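Local coordinates for protein nucleoside permease NupG (Escherichia coli K-12, PDB 7DLA) that transports purine and pyrimidine nucleosides across the inner membrane with broad specificity, driven by the proton motive force, at residues Trp291-Ala296 and Met315-Cys320; Gly221-Ile226 and Gly389-Leu394. The protein carries 1 engineered substitution. All blocks are in the same frame, centred on the assembly; numbering follows the deposited sequence.

Contact 1. Residues Trp291-Ala296 and Met315-Cys320; sequences WILRFA and MIVYGC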
loop_
_atom_site.group_PDB
_atom_site.type_symbol
_atom_site.label_atom_id
_atom_site.label_comp_id
_atom_site.label_asym_id
_atom_site.label_seq_id
_atom_site.Cartn_x
_atom_site.Cartn_y
_atom_site.Cartn_z
ATOM N N TRP A 291 8.025 -14.103 -0.513
ATOM C CA TRP A 291 7.864 -13.411 -1.794
ATOM C C TRP A 291 8.229 -14.311 -2.971
ATOM O O TRP A 291 7.570 -14.276 -4.026
ATOM C CB TRP A 291 8.686 -12.125 -1.842
ATOM C CG TRP A 291 8.025 -10.973 -1.168
ATOM C CD1 TRP A 291 8.403 -10.357 -0.009
ATOM C CD2 TRP A 291 6.812 -10.325 -1.591
ATOM N NE1 TRP A 291 7.514 -9.336 0.294
ATOM C CE2 TRP A 291 6.531 -9.305 -0.659
ATOM C CE3 TRP A 291 5.941 -10.505 -2.678
ATOM C CZ2 TRP A 291 5.416 -8.471 -0.777
ATOM C CZ3 TRP A 291 4.825 -9.670 -2.795
ATOM C CH2 TRP A 291 4.575 -8.668 -1.850
ATOM N N ILE A 292 9.294 -15.101 -2.821
ATOM C CA ILE A 292 9.643 -16.082 -3.846
ATOM C C ILE A 292 8.437 -16.950 -4.138
ATOM O O ILE A 292 7.973 -17.042 -5.284
ATOM C CB ILE A 292 10.823 -16.959 -3.393
ATOM C CG1 ILE A 292 12.047 -16.114 -3.061
ATOM C CG2 ILE A 292 11.136 -18.015 -4.468
ATOM C CD1 ILE A 292 13.186 -16.931 -2.515
ATOM N N LEU A 293 7.940 -17.613 -3.082
ATOM C CA LEU A 293 6.798 -18.516 -3.238
ATOM C C LEU A 293 5.608 -17.824 -3.895
ATOM O O LEU A 293 4.934 -18.402 -4.760
ATOM C CB LEU A 293 6.381 -19.057 -1.891
ATOM C CG LEU A 293 7.008 -20.314 -1.355
ATOM C CD1 LEU A 293 6.929 -20.195 0.144
ATOM C CD2 LEU A 293 6.183 -21.489 -1.817
ATOM N N ARG A 294 5.332 -16.589 -3.488
ATOM C CA ARG A 294 4.215 -15.833 -4.035
ATOM C C ARG A 294 4.351 -15.715 -5.551
ATOM O O ARG A 294 3.496 -16.206 -6.308
ATOM C CB ARG A 294 4.186 -14.458 -3.354
ATOM C CG ARG A 294 2.874 -13.671 -3.295
ATOM C CD ARG A 294 2.390 -13.178 -4.649
ATOM N NE ARG A 294 1.297 -12.206 -4.524
ATOM C CZ ARG A 294 0.025 -12.466 -4.238
ATOM N NH1 ARG A 294 -0.389 -13.714 -4.032
ATOM N NH2 ARG A 294 -0.828 -11.450 -4.155
ATOM N N PHE A 295 5.455 -15.107 -6.009
ATOM C CA PHE A 295 5.644 -14.912 -7.448
ATOM C C PHE A 295 5.741 -16.248 -8.193
ATOM O O PHE A 295 5.257 -16.367 -9.325
ATOM C CB PHE A 295 6.892 -14.079 -7.710
ATOM C CG PHE A 295 6.817 -12.666 -7.184
ATOM C CD1 PHE A 295 5.832 -11.794 -7.607
ATOM C CD2 PHE A 295 7.783 -12.196 -6.291
ATOM C CE1 PHE A 295 5.783 -10.487 -7.137
ATOM C CE2 PHE A 295 7.740 -10.893 -5.816
ATOM C CZ PHE A 295 6.728 -10.039 -6.242
ATOM N N ALA A 296 6.357 -17.265 -7.580
ATOM C CA ALA A 296 6.422 -18.586 -8.200
ATOM C C ALA A 296 5.032 -19.177 -8.412
ATOM O O ALA A 296 4.759 -19.779 -9.458
ATOM C CB ALA A 296 7.264 -19.521 -7.342
ATOM N N MET A 315 -2.074 -16.178 -2.800
ATOM C CA MET A 315 -2.776 -15.217 -1.941
ATOM C C MET A 315 -2.419 -15.341 -0.468
ATOM O O MET A 315 -2.018 -14.359 0.167
ATOM C CB MET A 315 -4.284 -15.339 -2.118
ATOM C CG MET A 315 -4.812 -14.720 -3.332
ATOM S SD MET A 315 -4.085 -15.068 -4.913
ATOM C CE MET A 315 -3.689 -13.386 -5.367
ATOM N N ILE A 316 -2.580 -16.546 0.085
ATOM C CA ILE A 316 -2.266 -16.777 1.498
ATOM C C ILE A 316 -0.827 -16.352 1.798
ATOM O O ILE A 316 -0.553 -15.632 2.767
ATOM C CB ILE A 316 -2.474 -18.257 1.858
ATOM C CG1 ILE A 316 -3.935 -18.686 1.666
ATOM C CG2 ILE A 316 -1.994 -18.492 3.301
ATOM C CD1 ILE A 316 -4.859 -17.911 2.484
ATOM N N VAL A 317 0.115 -16.801 0.959
ATOM C CA VAL A 317 1.521 -16.478 1.182
ATOM C C VAL A 317 1.753 -14.979 1.163
ATOM O O VAL A 317 2.671 -14.466 1.832
ATOM C CB VAL A 317 2.426 -17.200 0.165
ATOM C CG1 VAL A 317 3.835 -17.203 0.664
ATOM C CG2 VAL A 317 2.037 -18.636 0.062
ATOM N N TYR A 318 0.928 -14.256 0.422
ATOM C CA TYR A 318 1.124 -12.817 0.296
ATOM C C TYR A 318 1.077 -12.119 1.651
ATOM O O TYR A 318 1.760 -11.112 1.860
ATOM C CB TYR A 318 0.053 -12.222 -0.626
ATOM C CG TYR A 318 0.008 -10.720 -0.604
ATOM C CD1 TYR A 318 0.885 -9.966 -1.366
ATOM C CD2 TYR A 318 -0.869 -10.057 0.218
ATOM C CE1 TYR A 318 0.843 -8.586 -1.335
ATOM C CE2 TYR A 318 -0.912 -8.690 0.264
ATOM C CZ TYR A 318 -0.063 -7.958 -0.509
ATOM O OH TYR A 318 -0.144 -6.587 -0.438
ATOM N N GLY A 319 0.259 -12.618 2.571
ATOM C CA GLY A 319 0.007 -11.857 3.779
ATOM C C GLY A 319 1.216 -11.826 4.686
ATOM O O GLY A 319 1.653 -10.763 5.139
ATOM N N CYS A 320 1.757 -13.000 4.985
ATOM C CA CYS A 320 3.065 -13.067 5.610
ATOM C C CYS A 320 4.081 -12.236 4.831
ATOM O O CYS A 320 4.681 -11.306 5.374
ATOM C CB CYS A 320 3.482 -14.529 5.713
ATOM S SG CYS A 320 5.207 -14.751 5.758
#

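Contact 2. Residues Gly221-Ile226 and Gly389-Leu394; sequences GAELQI and GYSVVL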
loop_
_atom_site.group_PDB
_atom_site.type_symbol
_atom_site.label_atom_id
_atom_site.label_comp_id
_atom_site.label_asym_id
_atom_site.label_seq_id
_atom_site.Cartn_x
_atom_site.Cartn_y
_atom_site.Cartn_z
ATOM N N GLY A 221 11.586 -3.420 -0.848
ATOM C CA GLY A 221 10.319 -2.722 -0.923
ATOM C C GLY A 221 9.871 -2.486 -2.350
ATOM O O GLY A 221 8.676 -2.361 -2.621
ATOM N N ALA A 222 10.811 -2.431 -3.290
ATOM C CA ALA A 222 10.388 -2.211 -4.663
ATOM C C ALA A 222 9.380 -3.264 -5.108
ATOM O O ALA A 222 8.432 -2.944 -5.825
ATOM C CB ALA A 222 11.587 -2.164 -5.598
ATOM N N GLU A 223 9.522 -4.511 -4.671
ATOM C CA GLU A 223 8.570 -5.514 -5.136
ATOM C C GLU A 223 7.337 -5.646 -4.244
ATOM O O GLU A 223 6.569 -6.599 -4.403
ATOM C CB GLU A 223 9.219 -6.888 -5.295
ATOM C CG GLU A 223 9.413 -7.652 -4.000
ATOM C CD GLU A 223 10.506 -8.662 -4.126
ATOM O OE1 GLU A 223 11.394 -8.417 -4.956
ATOM O OE2 GLU A 223 10.495 -9.690 -3.415
ATOM N N LEU A 224 7.117 -4.721 -3.314
ATOM C CA LEU A 224 6.054 -4.940 -2.333
ATOM C C LEU A 224 4.666 -4.875 -2.962
ATOM O O LEU A 224 3.788 -5.671 -2.606
ATOM C CB LEU A 224 6.167 -3.933 -1.186
ATOM C CG LEU A 224 7.103 -4.310 -0.039
ATOM C CD1 LEU A 224 7.053 -3.244 1.009
ATOM C CD2 LEU A 224 6.692 -5.636 0.556
ATOM N N GLN A 225 4.433 -3.876 -3.814
ATOM C CA GLN A 225 3.090 -3.614 -4.400
ATOM C C GLN A 225 2.896 -4.204 -5.796
ATOM O O GLN A 225 1.790 -4.105 -6.297
ATOM C CB GLN A 225 2.909 -2.111 -4.565
ATOM C CG GLN A 225 3.596 -1.305 -3.486
ATOM C CD GLN A 225 2.703 -1.199 -2.283
ATOM O OE1 GLN A 225 1.642 -1.800 -2.234
ATOM N NE2 GLN A 225 3.134 -0.441 -1.297
ATOM N N ILE A 226 3.911 -4.839 -6.369
ATOM C CA ILE A 226 3.865 -5.392 -7.755
ATOM C C ILE A 226 2.623 -6.244 -7.956
ATOM O O ILE A 226 1.962 -6.087 -8.954
ATOM C CB ILE A 226 5.117 -6.227 -8.037
ATOM C CG1 ILE A 226 6.343 -5.345 -8.220
ATOM C CG2 ILE A 226 4.891 -7.105 -9.245
ATOM C CD1 ILE A 226 7.508 -6.112 -8.693
ATOM N N GLY A 389 12.699 -14.607 -9.366
ATOM C CA GLY A 389 14.143 -14.693 -9.387
ATOM C C GLY A 389 14.800 -13.499 -8.747
ATOM O O GLY A 389 15.837 -13.638 -8.089
ATOM N N TYR A 390 14.224 -12.313 -8.910
ATOM C CA TYR A 390 14.782 -11.187 -8.170
ATOM C C TYR A 390 14.505 -11.343 -6.680
ATOM O O TYR A 390 15.353 -10.977 -5.847
ATOM C CB TYR A 390 14.263 -9.869 -8.758
ATOM C CG TYR A 390 14.421 -8.591 -7.941
ATOM C CD1 TYR A 390 15.510 -7.749 -8.109
ATOM C CD2 TYR A 390 13.392 -8.143 -7.146
ATOM C CE1 TYR A 390 15.612 -6.555 -7.418
ATOM C CE2 TYR A 390 13.481 -6.956 -6.459
ATOM C CZ TYR A 390 14.586 -6.164 -6.594
ATOM O OH TYR A 390 14.624 -4.979 -5.880
ATOM N N SER A 391 13.366 -11.960 -6.329
ATOM C CA SER A 391 13.156 -12.364 -4.941
ATOM C C SER A 391 14.296 -13.253 -4.449
ATOM O O SER A 391 14.745 -13.117 -3.307
ATOM C CB SER A 391 11.810 -13.080 -4.786
ATOM O OG SER A 391 10.734 -12.164 -4.807
ATOM N N VAL A 392 14.768 -14.166 -5.305
ATOM C CA VAL A 392 15.841 -15.089 -4.931
ATOM C C VAL A 392 17.144 -14.340 -4.705
ATOM O O VAL A 392 17.878 -14.602 -3.744
ATOM C CB VAL A 392 16.017 -16.173 -6.006
ATOM C CG1 VAL A 392 17.441 -16.677 -5.993
ATOM C CG2 VAL A 392 15.094 -17.316 -5.752
ATOM N N VAL A 393 17.483 -13.441 -5.618
ATOM C CA VAL A 393 18.689 -12.647 -5.423
ATOM C C VAL A 393 18.620 -11.939 -4.079
ATOM O O VAL A 393 19.568 -11.981 -3.281
ATOM C CB VAL A 393 18.880 -11.648 -6.576
ATOM C CG1 VAL A 393 20.033 -10.692 -6.278
ATOM C CG2 VAL A 393 19.069 -12.384 -7.916
ATOM N N LEU A 394 17.478 -11.299 -3.803
ATOM C CA LEU A 394 17.272 -10.654 -2.504
ATOM C C LEU A 394 17.453 -11.630 -1.338
ATOM O O LEU A 394 18.037 -11.275 -0.308
ATOM C CB LEU A 394 15.890 -10.001 -2.449
ATOM C CG LEU A 394 15.704 -8.743 -3.299
ATOM C CD1 LEU A 394 14.351 -8.149 -2.985
ATOM C CD2 LEU A 394 16.829 -7.701 -3.121
#

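Contact 1. Residues Trp291-Ala296 and Met315-Cys320
Arg-294 reaches from residues 291-296 across to Met-315 and Tyr-318, joining two consecutive transmembrane helices of the major facilitator fold. The two helices form an antiparallel hairpin; the axes of these short segments approach to 8.6 Å, with N-to-C directions at 153°. With CG anti to the backbone N (chi1 -156°) and a bend at chi2, the arginine chain carries its guanidinium to the partner helix, where Tyr-318 CB sits over the centre of one guanidinium face, 3.5 Å above its plane. Its NH1 bonds to Ser-314 OG, one residue ahead of Met-315 on the partner helix, while NH2 bonds to Thr-227 and Ser-260, so the buried charge has several hydroxyl mates. Met-315 doubles back through its bent chain, laying CE 3.6 Å from Arg-294 NH1. Of the aromatic side chains, Trp-291 and Tyr-318 point the same way, ring planes at 88°, with Trp-291 CH2 3.8 Å from Tyr-318 CE1; Tyr-318 OH is bonded to Asn-228. Toward the surface the contact is apolar: Leu-293 CB rests 4.1 Å from Val-317 CG1, the valine branch that is anti to its own backbone N.

Contact 2. Residues Gly221-Ile226 and Gly389-Leu394
Glu-223 extends from a break in one transmembrane helix to meet Tyr-390, Ser-391 and Leu-394 on another, helix 380-402. Both belong to the C-terminal six-helix bundle of the major facilitator fold, and the example illustrates how an interrupted helix can offer a polar side chain to a neighbour inside the membrane. A chi1 of 79° tucks Glu-223 CG in between its own N and C atoms; the chain is extended beyond it and carries the carboxylate straight across. One oxygen is gripped there: Ser-391 OG donates to Glu-223 OE2 over 2.8 Å, approaching 46° out of the carboxylate plane. The same hydroxyl also makes a weak bond with Phe-387 O. The second oxygen, OE1, sits at the edge of the Tyr-390 ring, near its plane, and 3.6 Å from Leu-394 CD1, the leucine coming from the opposite direction. Tyr-390 has CG anti to the backbone N (chi1 165°), which lets its ring reach past the carboxylate; its hydroxyl bonds to Leu-219 O, fixing the far end. With an alanine in place of Glu-223, the Ser-391 hydroxyl would probably lose its acceptor across the contact and be left to its weak bond with Phe-387 O, and a gap would open beside Tyr-390 and Leu-394, where the carboxylate had lain. Leu-394 itself packs on the tyrosine, its CG 4.2 Å above the ring plane, nearer its margin than its centre. One residue before the glutamate, Ala-222 CB lies 4.2 Å from Tyr-390 OH.

Both contacts are largely buried in the same half of the transporter, their centres about 11 Å apart, and contact 1 is nested along the chain within the loop closed by contact 2. They join different helices: contact 1 pairs chain neighbours, whereas contact 2 brings together segments 163 residues apart. A basic group shared among several hydroxyls, one of them on the partner helix, marks the first; an acidic group bonded to a single serine across the contact marks the second. Contact 1 reaches the surface at Leu-293, while contact 2 is buried apart from the partly exposed Tyr-390. The two meet through helix 253-299: Trp-291 packs on Glu-223 and Leu-224, and Phe-295 and Ile-292 on Ser-391.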